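Local coordinates for Hcp1 family type VI secretion system effector (Salmonella typhimurium, PDB 5XHH), which probably forms the stacked rings of the type VI secretion tube, through which effectors are carried, as in other members of the Hcp family, at residues V85-K88 / L94-L97; I5-D10 / L56-Y61; S110-H115 / A120-V125; G14-D19 / E24-S29. One frame throughout, in Å; residues are numbered along the deposited sequence.

Interaction 1. Residues V85-K88 / L94-L97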
loop_
_atom_site.group_PDB
_atom_site.type_symbol
_atom_site.label_atom_id
_atom_site.label_comp_id
_atom_site.label_asym_id
_atom_site.label_seq_id
_atom_site.Cartn_x
_atom_site.Cartn_y
_atom_site.Cartn_z
ATOM N N VAL A 85 5.429 5.270 -2.058
ATOM C CA VAL A 85 6.744 5.818 -2.349
ATOM C C VAL A 85 7.579 5.796 -1.073
ATOM O O VAL A 85 7.088 6.140 0.003
ATOM C CB VAL A 85 6.629 7.248 -2.905
ATOM C CG1 VAL A 85 7.908 7.990 -2.689
ATOM C CG2 VAL A 85 6.230 7.214 -4.398
ATOM N N MET A 86 8.840 5.389 -1.195
ATOM C CA MET A 86 9.775 5.384 -0.082
ATOM C C MET A 86 11.046 6.112 -0.486
ATOM O O MET A 86 11.592 5.873 -1.581
ATOM C CB MET A 86 10.087 3.951 0.356
ATOM C CG MET A 86 10.877 3.820 1.636
ATOM S SD MET A 86 10.682 2.141 2.283
ATOM C CE MET A 86 11.790 2.211 3.700
ATOM N N ARG A 87 11.521 6.976 0.419
ATOM C CA ARG A 87 12.739 7.745 0.213
ATOM C C ARG A 87 13.517 7.874 1.515
ATOM O O ARG A 87 12.950 7.829 2.608
ATOM C CB ARG A 87 12.433 9.154 -0.314
ATOM C CG ARG A 87 11.983 10.103 0.772
ATOM C CD ARG A 87 11.501 11.452 0.241
ATOM N NE ARG A 87 11.021 12.291 1.341
ATOM C CZ ARG A 87 10.224 13.344 1.192
ATOM N NH1 ARG A 87 9.803 13.702 -0.012
ATOM N NH2 ARG A 87 9.846 14.039 2.253
ATOM N N LYS A 88 14.825 8.067 1.370
ATOM C CA LYS A 88 15.703 8.398 2.484
ATOM C C LYS A 88 15.383 9.798 2.985
ATOM O O LYS A 88 15.257 10.738 2.195
ATOM C CB LYS A 88 17.165 8.329 2.031
ATOM C CG LYS A 88 18.223 8.361 3.125
ATOM C CD LYS A 88 17.899 7.451 4.287
ATOM C CE LYS A 88 19.118 7.251 5.166
ATOM N NZ LYS A 88 18.835 6.345 6.298
ATOM N N LEU A 94 15.606 11.878 -2.918
ATOM C CA LEU A 94 15.198 11.082 -4.072
ATOM C C LEU A 94 14.416 9.851 -3.630
ATOM O O LEU A 94 14.906 9.011 -2.865
ATOM C CB LEU A 94 16.395 10.658 -4.919
ATOM C CG LEU A 94 16.031 9.578 -5.953
ATOM C CD1 LEU A 94 15.016 10.075 -6.959
ATOM C CD2 LEU A 94 17.243 9.082 -6.679
ATOM N N GLU A 95 13.191 9.760 -4.126
ATOM C CA GLU A 95 12.311 8.628 -3.882
ATOM C C GLU A 95 12.840 7.466 -4.702
ATOM O O GLU A 95 12.484 7.268 -5.866
ATOM C CB GLU A 95 10.883 9.007 -4.231
ATOM C CG GLU A 95 10.457 10.251 -3.448
ATOM C CD GLU A 95 9.249 10.951 -4.030
ATOM O OE1 GLU A 95 8.654 10.441 -5.007
ATOM O OE2 GLU A 95 8.894 12.021 -3.503
ATOM N N TYR A 96 13.736 6.704 -4.088
ATOM C CA TYR A 96 14.339 5.605 -4.810
ATOM C C TYR A 96 13.353 4.471 -5.056
ATOM O O TYR A 96 13.612 3.657 -5.950
ATOM C CB TYR A 96 15.591 5.089 -4.070
ATOM C CG TYR A 96 15.306 4.488 -2.714
ATOM C CD1 TYR A 96 15.148 5.303 -1.604
ATOM C CD2 TYR A 96 15.200 3.111 -2.541
ATOM C CE1 TYR A 96 14.879 4.770 -0.356
ATOM C CE2 TYR A 96 14.935 2.558 -1.290
ATOM C CZ TYR A 96 14.772 3.402 -0.202
ATOM O OH TYR A 96 14.498 2.894 1.047
ATOM N N LEU A 97 12.233 4.377 -4.308
ATOM C CA LEU A 97 11.386 3.192 -4.469
ATOM C C LEU A 97 9.916 3.562 -4.634
ATOM O O LEU A 97 9.380 4.346 -3.844
ATOM C CB LEU A 97 11.568 2.235 -3.275
ATOM C CG LEU A 97 10.754 0.931 -3.221
ATOM C CD1 LEU A 97 11.065 -0.026 -4.405
ATOM C CD2 LEU A 97 10.958 0.227 -1.862
#

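Interaction 2. Residues I5-D10 / L56-Y61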
loop_
_atom_site.group_PDB
_atom_site.type_symbol
_atom_site.label_atom_id
_atom_site.label_comp_id
_atom_site.label_asym_id
_atom_site.label_seq_id
_atom_site.Cartn_x
_atom_site.Cartn_y
_atom_site.Cartn_z
ATOM N N ILE A 5 7.849 7.496 4.009
ATOM C CA ILE A 5 7.011 6.585 3.239
ATOM C C ILE A 5 5.664 7.265 3.048
ATOM O O ILE A 5 5.042 7.692 4.027
ATOM C CB ILE A 5 6.826 5.227 3.952
ATOM C CG1 ILE A 5 8.182 4.652 4.411
ATOM C CG2 ILE A 5 6.119 4.241 3.037
ATOM C CD1 ILE A 5 8.075 3.486 5.408
ATOM N N PHE A 6 5.208 7.357 1.804
ATOM C CA PHE A 6 3.948 8.007 1.479
ATOM C C PHE A 6 3.061 7.042 0.711
ATOM O O PHE A 6 3.546 6.269 -0.125
ATOM C CB PHE A 6 4.178 9.282 0.650
ATOM C CG PHE A 6 5.048 10.285 1.338
ATOM C CD1 PHE A 6 4.538 11.083 2.332
ATOM C CD2 PHE A 6 6.391 10.412 1.001
ATOM C CE1 PHE A 6 5.341 12.008 2.975
ATOM C CE2 PHE A 6 7.202 11.331 1.639
ATOM C CZ PHE A 6 6.671 12.136 2.622
ATOM N N LEU A 7 1.765 7.077 1.009
ATOM C CA LEU A 7 0.784 6.262 0.310
ATOM C C LEU A 7 -0.324 7.170 -0.194
ATOM O O LEU A 7 -1.043 7.783 0.598
ATOM C CB LEU A 7 0.218 5.159 1.200
ATOM C CG LEU A 7 -0.777 4.245 0.487
ATOM C CD1 LEU A 7 -0.144 3.638 -0.758
ATOM C CD2 LEU A 7 -1.288 3.144 1.417
ATOM N N LYS A 8 -0.445 7.259 -1.511
ATOM C CA LYS A 8 -1.463 8.050 -2.174
ATOM C C LYS A 8 -2.573 7.103 -2.609
ATOM O O LYS A 8 -2.360 6.251 -3.473
ATOM C CB LYS A 8 -0.862 8.785 -3.369
ATOM C CG LYS A 8 -1.876 9.622 -4.149
ATOM C CD LYS A 8 -1.388 9.929 -5.556
ATOM C CE LYS A 8 -2.292 10.959 -6.225
ATOM N NZ LYS A 8 -2.114 10.968 -7.689
ATOM N N ILE A 9 -3.758 7.251 -2.025
ATOM C CA ILE A 9 -4.902 6.415 -2.353
ATOM C C ILE A 9 -5.965 7.272 -3.028
ATOM O O ILE A 9 -6.406 8.278 -2.462
ATOM C CB ILE A 9 -5.476 5.727 -1.104
ATOM C CG1 ILE A 9 -4.398 4.896 -0.398
ATOM C CG2 ILE A 9 -6.653 4.845 -1.502
ATOM C CD1 ILE A 9 -4.894 4.238 0.870
ATOM N N ASP A 10 -6.385 6.869 -4.230
ATOM C CA ASP A 10 -7.456 7.582 -4.922
ATOM C C ASP A 10 -8.686 7.672 -4.025
ATOM O O ASP A 10 -9.139 6.668 -3.470
ATOM C CB ASP A 10 -7.823 6.879 -6.229
ATOM C CG ASP A 10 -6.814 7.102 -7.335
ATOM O OD1 ASP A 10 -5.912 7.946 -7.181
ATOM O OD2 ASP A 10 -6.955 6.446 -8.386
ATOM N N LEU A 56 -1.480 -5.777 0.392
ATOM C CA LEU A 56 -0.602 -4.788 0.992
ATOM C C LEU A 56 -1.023 -4.569 2.442
ATOM O O LEU A 56 -2.158 -4.156 2.704
ATOM C CB LEU A 56 -0.673 -3.478 0.211
ATOM C CG LEU A 56 0.099 -2.333 0.878
ATOM C CD1 LEU A 56 1.626 -2.609 0.912
ATOM C CD2 LEU A 56 -0.197 -1.035 0.175
ATOM N N ASP A 57 -0.124 -4.861 3.383
ATOM C CA ASP A 57 -0.337 -4.556 4.795
ATOM C C ASP A 57 0.463 -3.300 5.130
ATOM O O ASP A 57 1.667 -3.252 4.877
ATOM C CB ASP A 57 0.086 -5.750 5.665
ATOM C CG ASP A 57 -0.064 -5.496 7.185
ATOM O OD1 ASP A 57 0.416 -4.469 7.703
ATOM O OD2 ASP A 57 -0.646 -6.354 7.874
ATOM N N PHE A 58 -0.190 -2.278 5.683
ATOM C CA PHE A 58 0.556 -1.102 6.112
ATOM C C PHE A 58 0.024 -0.594 7.445
ATOM O O PHE A 58 -1.093 -0.911 7.853
ATOM C CB PHE A 58 0.559 0.013 5.045
ATOM C CG PHE A 58 -0.736 0.773 4.905
ATOM C CD1 PHE A 58 -0.965 1.920 5.648
ATOM C CD2 PHE A 58 -1.683 0.385 3.987
ATOM C CE1 PHE A 58 -2.151 2.634 5.517
ATOM C CE2 PHE A 58 -2.870 1.104 3.836
ATOM C CZ PHE A 58 -3.095 2.231 4.599
ATOM N N ASP A 59 0.855 0.195 8.120
ATOM C CA ASP A 59 0.543 0.791 9.419
ATOM C C ASP A 59 0.607 2.309 9.282
ATOM O O ASP A 59 1.495 2.842 8.597
ATOM C CB ASP A 59 1.550 0.308 10.493
ATOM C CG ASP A 59 1.118 0.635 11.931
ATOM O OD1 ASP A 59 -0.062 0.988 12.196
ATOM O OD2 ASP A 59 1.989 0.532 12.818
ATOM N N HIS A 60 -0.335 3.012 9.904
ATOM C CA HIS A 60 -0.186 4.458 9.983
ATOM C C HIS A 60 -0.782 4.930 11.301
ATOM O O HIS A 60 -1.520 4.197 11.964
ATOM C CB HIS A 60 -0.844 5.166 8.784
ATOM C CG HIS A 60 -2.344 5.099 8.789
ATOM N ND1 HIS A 60 -3.141 6.205 8.575
ATOM C CD2 HIS A 60 -3.188 4.065 9.004
ATOM C CE1 HIS A 60 -4.411 5.851 8.660
ATOM N NE2 HIS A 60 -4.466 4.559 8.920
ATOM N N TYR A 61 -0.434 6.153 11.695
ATOM C CA TYR A 61 -1.151 6.777 12.800
ATOM C C TYR A 61 -2.592 7.005 12.380
ATOM O O TYR A 61 -2.874 7.258 11.208
ATOM C CB TYR A 61 -0.496 8.101 13.209
ATOM C CG TYR A 61 0.838 7.916 13.882
ATOM C CD1 TYR A 61 0.946 7.141 15.020
ATOM C CD2 TYR A 61 1.983 8.514 13.382
ATOM C CE1 TYR A 61 2.155 6.949 15.637
ATOM C CE2 TYR A 61 3.218 8.332 14.002
ATOM C CZ TYR A 61 3.287 7.543 15.128
ATOM O OH TYR A 61 4.481 7.335 15.772
#

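Interaction 3. Residues S110-H115 / A120-V125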
loop_
_atom_site.group_PDB
_atom_site.type_symbol
_atom_site.label_atom_id
_atom_site.label_comp_id
_atom_site.label_asym_id
_atom_site.label_seq_id
_atom_site.Cartn_x
_atom_site.Cartn_y
_atom_site.Cartn_z
ATOM N N SER A 110 -7.882 -1.900 11.168
ATOM C CA SER A 110 -7.595 -2.430 12.498
ATOM C C SER A 110 -6.987 -1.341 13.368
ATOM O O SER A 110 -5.763 -1.268 13.545
ATOM C CB SER A 110 -6.670 -3.643 12.392
ATOM O OG SER A 110 -6.385 -4.170 13.668
ATOM N N PRO A 111 -7.815 -0.453 13.911
ATOM C CA PRO A 111 -7.298 0.615 14.771
ATOM C C PRO A 111 -7.008 0.136 16.185
ATOM O O PRO A 111 -7.573 -0.851 16.665
ATOM C CB PRO A 111 -8.435 1.637 14.774
ATOM C CG PRO A 111 -9.661 0.789 14.618
ATOM C CD PRO A 111 -9.258 -0.285 13.646
ATOM N N SER A 112 -6.096 0.844 16.844
ATOM C CA SER A 112 -5.781 0.533 18.230
ATOM C C SER A 112 -5.137 1.749 18.878
ATOM O O SER A 112 -4.661 2.668 18.195
ATOM C CB SER A 112 -4.867 -0.699 18.343
ATOM O OG SER A 112 -3.540 -0.417 17.953
ATOM N N GLY A 113 -5.118 1.735 20.212
ATOM C CA GLY A 113 -4.601 2.861 20.963
ATOM C C GLY A 113 -4.021 2.434 22.294
ATOM O O GLY A 113 -4.334 1.362 22.820
ATOM N N SER A 114 -3.172 3.302 22.839
ATOM C CA SER A 114 -2.540 3.060 24.124
ATOM C C SER A 114 -2.231 4.392 24.787
ATOM O O SER A 114 -1.868 5.355 24.110
ATOM C CB SER A 114 -1.246 2.244 23.977
ATOM O OG SER A 114 -0.535 2.240 25.197
ATOM N N HIS A 115 -2.381 4.434 26.114
ATOM C CA HIS A 115 -1.939 5.599 26.873
ATOM C C HIS A 115 -0.450 5.858 26.676
ATOM O O HIS A 115 -0.001 7.005 26.770
ATOM C CB HIS A 115 -2.249 5.398 28.355
ATOM C CG HIS A 115 -1.293 4.473 29.040
ATOM N ND1 HIS A 115 -1.430 3.103 29.008
ATOM C CD2 HIS A 115 -0.167 4.723 29.751
ATOM C CE1 HIS A 115 -0.442 2.550 29.686
ATOM N NE2 HIS A 115 0.338 3.510 30.147
ATOM N N ALA A 120 0.748 4.871 20.639
ATOM C CA ALA A 120 -0.094 6.072 20.471
ATOM C C ALA A 120 -1.468 5.626 19.964
ATOM O O ALA A 120 -2.092 4.752 20.589
ATOM C CB ALA A 120 0.631 7.090 19.589
ATOM N N SER A 121 -1.997 6.222 18.892
ATOM C CA SER A 121 -3.206 5.762 18.214
ATOM C C SER A 121 -2.807 5.452 16.782
ATOM O O SER A 121 -2.502 6.375 16.016
ATOM C CB SER A 121 -4.312 6.812 18.247
ATOM O OG SER A 121 -3.832 8.062 17.769
ATOM N N ARG A 122 -2.802 4.162 16.432
ATOM C CA ARG A 122 -2.360 3.703 15.119
ATOM C C ARG A 122 -3.355 2.692 14.567
ATOM O O ARG A 122 -4.374 2.382 15.182
ATOM C CB ARG A 122 -0.957 3.091 15.160
ATOM C CG ARG A 122 -0.775 1.940 16.095
ATOM C CD ARG A 122 0.671 1.477 16.016
ATOM N NE ARG A 122 1.618 2.523 16.406
ATOM C CZ ARG A 122 2.890 2.563 16.013
ATOM N NH1 ARG A 122 3.363 1.628 15.203
ATOM N NH2 ARG A 122 3.692 3.538 16.422
ATOM N N GLU A 123 -3.062 2.196 13.374
ATOM C CA GLU A 123 -4.079 1.494 12.603
ATOM C C GLU A 123 -3.391 0.680 11.523
ATOM O O GLU A 123 -2.690 1.245 10.664
ATOM C CB GLU A 123 -5.053 2.492 11.997
ATOM C CG GLU A 123 -6.234 1.899 11.283
ATOM C CD GLU A 123 -7.214 2.978 10.875
ATOM O OE1 GLU A 123 -8.240 3.123 11.558
ATOM O OE2 GLU A 123 -6.951 3.701 9.881
ATOM N N THR A 124 -3.589 -0.635 11.576
ATOM C CA THR A 124 -3.151 -1.536 10.522
ATOM C C THR A 124 -4.239 -1.650 9.467
ATOM O O THR A 124 -5.427 -1.696 9.784
ATOM C CB THR A 124 -2.816 -2.914 11.106
ATOM O OG1 THR A 124 -1.697 -2.776 11.974
ATOM C CG2 THR A 124 -2.475 -3.931 10.011
ATOM N N VAL A 125 -3.826 -1.670 8.206
ATOM C CA VAL A 125 -4.734 -1.669 7.070
ATOM C C VAL A 125 -4.237 -2.694 6.063
ATOM O O VAL A 125 -3.035 -2.785 5.793
ATOM C CB VAL A 125 -4.819 -0.276 6.409
ATOM C CG1 VAL A 125 -5.803 -0.294 5.238
ATOM C CG2 VAL A 125 -5.193 0.787 7.431
#

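Interaction 4. Residues G14-D19 / E24-S29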
loop_
_atom_site.group_PDB
_atom_site.type_symbol
_atom_site.label_atom_id
_atom_site.label_comp_id
_atom_site.label_asym_id
_atom_site.label_seq_id
_atom_site.Cartn_x
_atom_site.Cartn_y
_atom_site.Cartn_z
ATOM N N GLY A 14 -4.891 11.385 2.917
ATOM C CA GLY A 14 -4.298 11.439 4.215
ATOM C C GLY A 14 -4.045 12.864 4.650
ATOM O O GLY A 14 -4.737 13.802 4.241
ATOM N N GLU A 15 -3.002 13.039 5.442
ATOM C CA GLU A 15 -2.816 14.254 6.205
ATOM C C GLU A 15 -1.467 14.907 5.968
ATOM O O GLU A 15 -1.220 15.980 6.521
ATOM C CB GLU A 15 -2.961 13.931 7.696
ATOM C CG GLU A 15 -3.651 14.952 8.516
ATOM C CD GLU A 15 -3.961 14.408 9.877
ATOM O OE1 GLU A 15 -4.959 13.673 10.013
ATOM O OE2 GLU A 15 -3.171 14.675 10.799
ATOM N N SER A 16 -0.592 14.289 5.177
ATOM C CA SER A 16 0.792 14.731 5.103
ATOM C C SER A 16 0.892 16.190 4.687
ATOM O O SER A 16 0.129 16.674 3.849
ATOM C CB SER A 16 1.578 13.877 4.109
ATOM O OG SER A 16 2.916 14.315 4.081
ATOM N N MET A 17 1.852 16.884 5.280
ATOM C CA MET A 17 2.155 18.256 4.921
ATOM C C MET A 17 3.324 18.365 3.961
ATOM O O MET A 17 3.644 19.472 3.530
ATOM C CB MET A 17 2.437 19.081 6.179
ATOM C CG MET A 17 1.180 19.436 6.958
ATOM S SD MET A 17 0.053 20.415 5.949
ATOM C CE MET A 17 1.058 21.867 5.622
ATOM N N ASP A 18 3.965 17.247 3.616
ATOM C CA ASP A 18 5.105 17.278 2.709
ATOM C C ASP A 18 4.743 17.963 1.397
ATOM O O ASP A 18 3.647 17.780 0.864
ATOM C CB ASP A 18 5.594 15.861 2.423
ATOM C CG ASP A 18 6.904 15.843 1.667
ATOM O OD1 ASP A 18 7.944 15.932 2.338
ATOM O OD2 ASP A 18 6.904 15.727 0.420
ATOM N N ASP A 19 5.697 18.734 0.866
ATOM C CA ASP A 19 5.446 19.493 -0.353
ATOM C C ASP A 19 5.129 18.580 -1.526
ATOM O O ASP A 19 4.202 18.854 -2.291
ATOM C CB ASP A 19 6.646 20.379 -0.682
ATOM C CG ASP A 19 6.545 21.746 -0.048
ATOM O OD1 ASP A 19 5.433 22.318 -0.081
ATOM O OD2 ASP A 19 7.567 22.239 0.485
ATOM N N GLU A 24 -1.266 13.045 1.291
ATOM C CA GLU A 24 -1.109 11.601 1.217
ATOM C C GLU A 24 -0.967 11.047 2.624
ATOM O O GLU A 24 -0.835 11.794 3.597
ATOM C CB GLU A 24 0.090 11.238 0.345
ATOM C CG GLU A 24 -0.063 11.789 -1.051
ATOM C CD GLU A 24 1.090 11.432 -1.974
ATOM O OE1 GLU A 24 1.177 12.047 -3.055
ATOM O OE2 GLU A 24 1.904 10.556 -1.625
ATOM N N ILE A 25 -1.022 9.723 2.736
ATOM C CA ILE A 25 -0.903 9.057 4.028
ATOM C C ILE A 25 0.565 8.823 4.347
ATOM O O ILE A 25 1.300 8.232 3.543
ATOM C CB ILE A 25 -1.656 7.723 4.039
ATOM C CG1 ILE A 25 -3.138 7.937 3.807
ATOM C CG2 ILE A 25 -1.421 7.011 5.369
ATOM C CD1 ILE A 25 -3.847 6.658 3.373
ATOM N N GLU A 26 0.979 9.239 5.538
ATOM C CA GLU A 26 2.327 8.961 6.008
ATOM C C GLU A 26 2.341 7.572 6.639
ATOM O O GLU A 26 1.585 7.294 7.575
ATOM C CB GLU A 26 2.781 10.037 6.993
ATOM C CG GLU A 26 2.954 11.411 6.327
ATOM C CD GLU A 26 3.530 12.467 7.253
ATOM O OE1 GLU A 26 3.734 12.169 8.445
ATOM O OE2 GLU A 26 3.788 13.595 6.785
ATOM N N VAL A 27 3.192 6.700 6.118
ATOM C CA VAL A 27 3.163 5.286 6.450
ATOM C C VAL A 27 4.282 4.976 7.426
ATOM O O VAL A 27 5.434 5.348 7.195
ATOM C CB VAL A 27 3.289 4.425 5.183
ATOM C CG1 VAL A 27 3.622 2.973 5.551
ATOM C CG2 VAL A 27 2.014 4.525 4.359
ATOM N N LEU A 28 3.947 4.267 8.500
ATOM C CA LEU A 28 4.949 3.829 9.464
ATOM C C LEU A 28 5.711 2.594 8.977
ATOM O O LEU A 28 6.929 2.524 9.140
ATOM C CB LEU A 28 4.286 3.560 10.815
ATOM C CG LEU A 28 3.576 4.794 11.413
ATOM C CD1 LEU A 28 2.590 4.392 12.472
ATOM C CD2 LEU A 28 4.607 5.809 11.964
ATOM N N SER A 29 5.021 1.635 8.358
ATOM C CA SER A 29 5.646 0.421 7.843
ATOM C C SER A 29 4.663 -0.268 6.906
ATOM O O SER A 29 3.469 0.033 6.906
ATOM C CB SER A 29 6.062 -0.522 8.976
ATOM O OG SER A 29 4.938 -1.085 9.608
HETATM O O HOH W 1 -1.692 10.856 6.926
#

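Interaction 1. Residues V85-K88 / L94-L97
M86 and L97 form one antiparallel hydrogen-bonded pair: M86 N gives a nearly straight bond to L97 O (2.9 Å, 168° at the hydrogen), and L97 N returns a longer one to M86 O. The close part combines this pairing with the Y96 ring and a V85 methyl. The aromatic ring of Y96 sets one face over M86 O, CD1 coming to 3.6 Å, and its edge at K88 N. The ring gets there because Y96 CG sits between the backbone N and the carbonyl carbon (chi1 64°), which swings it back over strand 79-88. M86 runs alongside the ring, pointing the same way, with CG 3.8 Å from Y96 OH. V85 CG1 lies 3.5 Å from E95 CG, E95 being the centre of an inverse gamma turn. The contact is looser at the partly exposed R87 and E95: R87 NH1 and E95 OE2 make a long salt bridge at 4.0 Å, their flat groups 33° apart. Each has a closer polar partner elsewhere, R87 in D18 and D4, E95 in H21. Strand 3-9 flanks strand 79-88 on the side away from L97, while strand 131-137 lies beyond strand 97-102, with a backbone bond between Y96 and V137.

Interaction 2. Residues I5-D10 / L56-Y61
L7 touches F58 with a single methyl group, although the two backbones stay well apart, their CA atoms 9.4 Å from each other at the nearest pair. The CA–CB bond of L7 is directed at strand 51-61, and CG lies anti to the backbone N (chi1 -178°), carrying the branch point into the interior. Of the atoms along this side chain, CB and CG stop short of the opposite segment. L7 CD1 ends 4.8 Å from L56 CD2, just short of contact, and CD2 does the touching. L7 CD2 hangs over one face of the F58 ring, 3.8 Å from its centroid and 20° off the ring normal, a CH-pi contact. It is displaced toward the rim, so its closest atom is F58 CE2 at 3.5 Å, with CD2 and CZ of the same ring slightly farther. The same L7 methyl also reaches the CD2 methyl of L56, more loosely, at 4.5 Å. The L7 and F58 side chains meet at about a right angle, an apolar tip against a flat surface. All three residues are buried. Around them W30 and V125 pack on F58, W32 on L56 and L84 on L7, extending the apolar cluster. Strands 3-9 and 51-61 belong to different antiparallel sheets, and side chains meeting across the interior in this way are typical of the core of the Hcp beta barrel.

Interaction 3. Residues S110-H115 / A120-V125
P111 and E123 meet because E123 CG stands anti to the backbone N (chi1 -174°) and the chain runs on extended, laying the carboxylate beside the proline ring. E123 OE1 comes 3.5 Å from P111 CB, and the two side chains lie aslant to one another. The other oxygen, OE2, is hydrogen-bonded to S66 and H60. S112 and R122, on the face shared with S110 and T124, both put their gamma atom between the backbone N and the carbonyl carbon; S112 OG passes R122 CG at 4.1 Å. The arginine then bends at chi3 (61°), and its head is taken up by D59 and by the backbone of I119. These pairs lie in the beta hairpin of strands 104-113 and 121-129, at the edge of the four-stranded antiparallel sheet, where 104-113 is one of the two outermost strands. S110–T124 and S112–R122 are its hydrogen-bonded pairs, P111–E123 and G113–S121 the non-hydrogen-bonded ones. S112 N gives to R122 O at 2.8 Å and R122 N answers to S112 O. In the first pair, S110 N bonds to T124 O at 2.8 Å with a bent geometry (132° at the hydrogen), and T124 N returns a bond to S110 O. Toward the turn, S114 N bonds to A120 O at 2.9 Å, and G113 CA lies 3.2 Å from that same oxygen as a CA-H...O contact.

Interaction 4. Residues G14-D19 / E24-S29
An ST turn that begins at S16 lies in the loop between strands 3-9 and 25-26, and S16 joins that loop to the second strand. S16 OG has two partners. It gives its hydrogen to E26 OE2 at 2.9 Å, and it accepts from D18 N, two residues on, at 3.1 Å. The hydroxyl sits anti to the backbone N (chi1 -179°), which places it between these partners. E26 reaches it with an extended chain and uses the anti lone pair of OE2, on the side away from OE1; E26 CG also lies 3.6 Å from S16 CB. Next to this, S16 N bonds to E24 O at 3.0 Å, so the serine is gripped through both backbone and side chain. G14 lies close against the strand, its CA 3.7 Å from I25 CG1. One water accepts from E15 N at 2.9 Å and more weakly from E26 N, bridging the two segments. F6 covers S16 and E24 from strand 3-9. The ST turn thus belongs to the connection between two neighbouring antiparallel strands, 3-9 and 25-26, the latter an outermost strand of the seven-stranded sheet in the Hcp barrel.

Overall arrangement
Along the chain, interaction 4 falls between the two segments of interaction 2; interactions 1 and 3 follow. Interactions 1 and 4 belong to the seven-stranded antiparallel sheet, and interaction 3 to the four-stranded one, while interaction 2 spans the two. Interaction 2 is the most central (about 5 Å from the chain centre); its centre lies about 8 Å from that of interaction 4 and about 14 Å from those of 1 and 3. Backbone bonds of strand 3-9 with strands 25-26 and 79-88 tie interaction 2 to 4 and 1, and F58 with V125 ties it to 3. The centres of 1 and 3 lie about 25 Å apart in a barrel that probably serves as the ring-building unit.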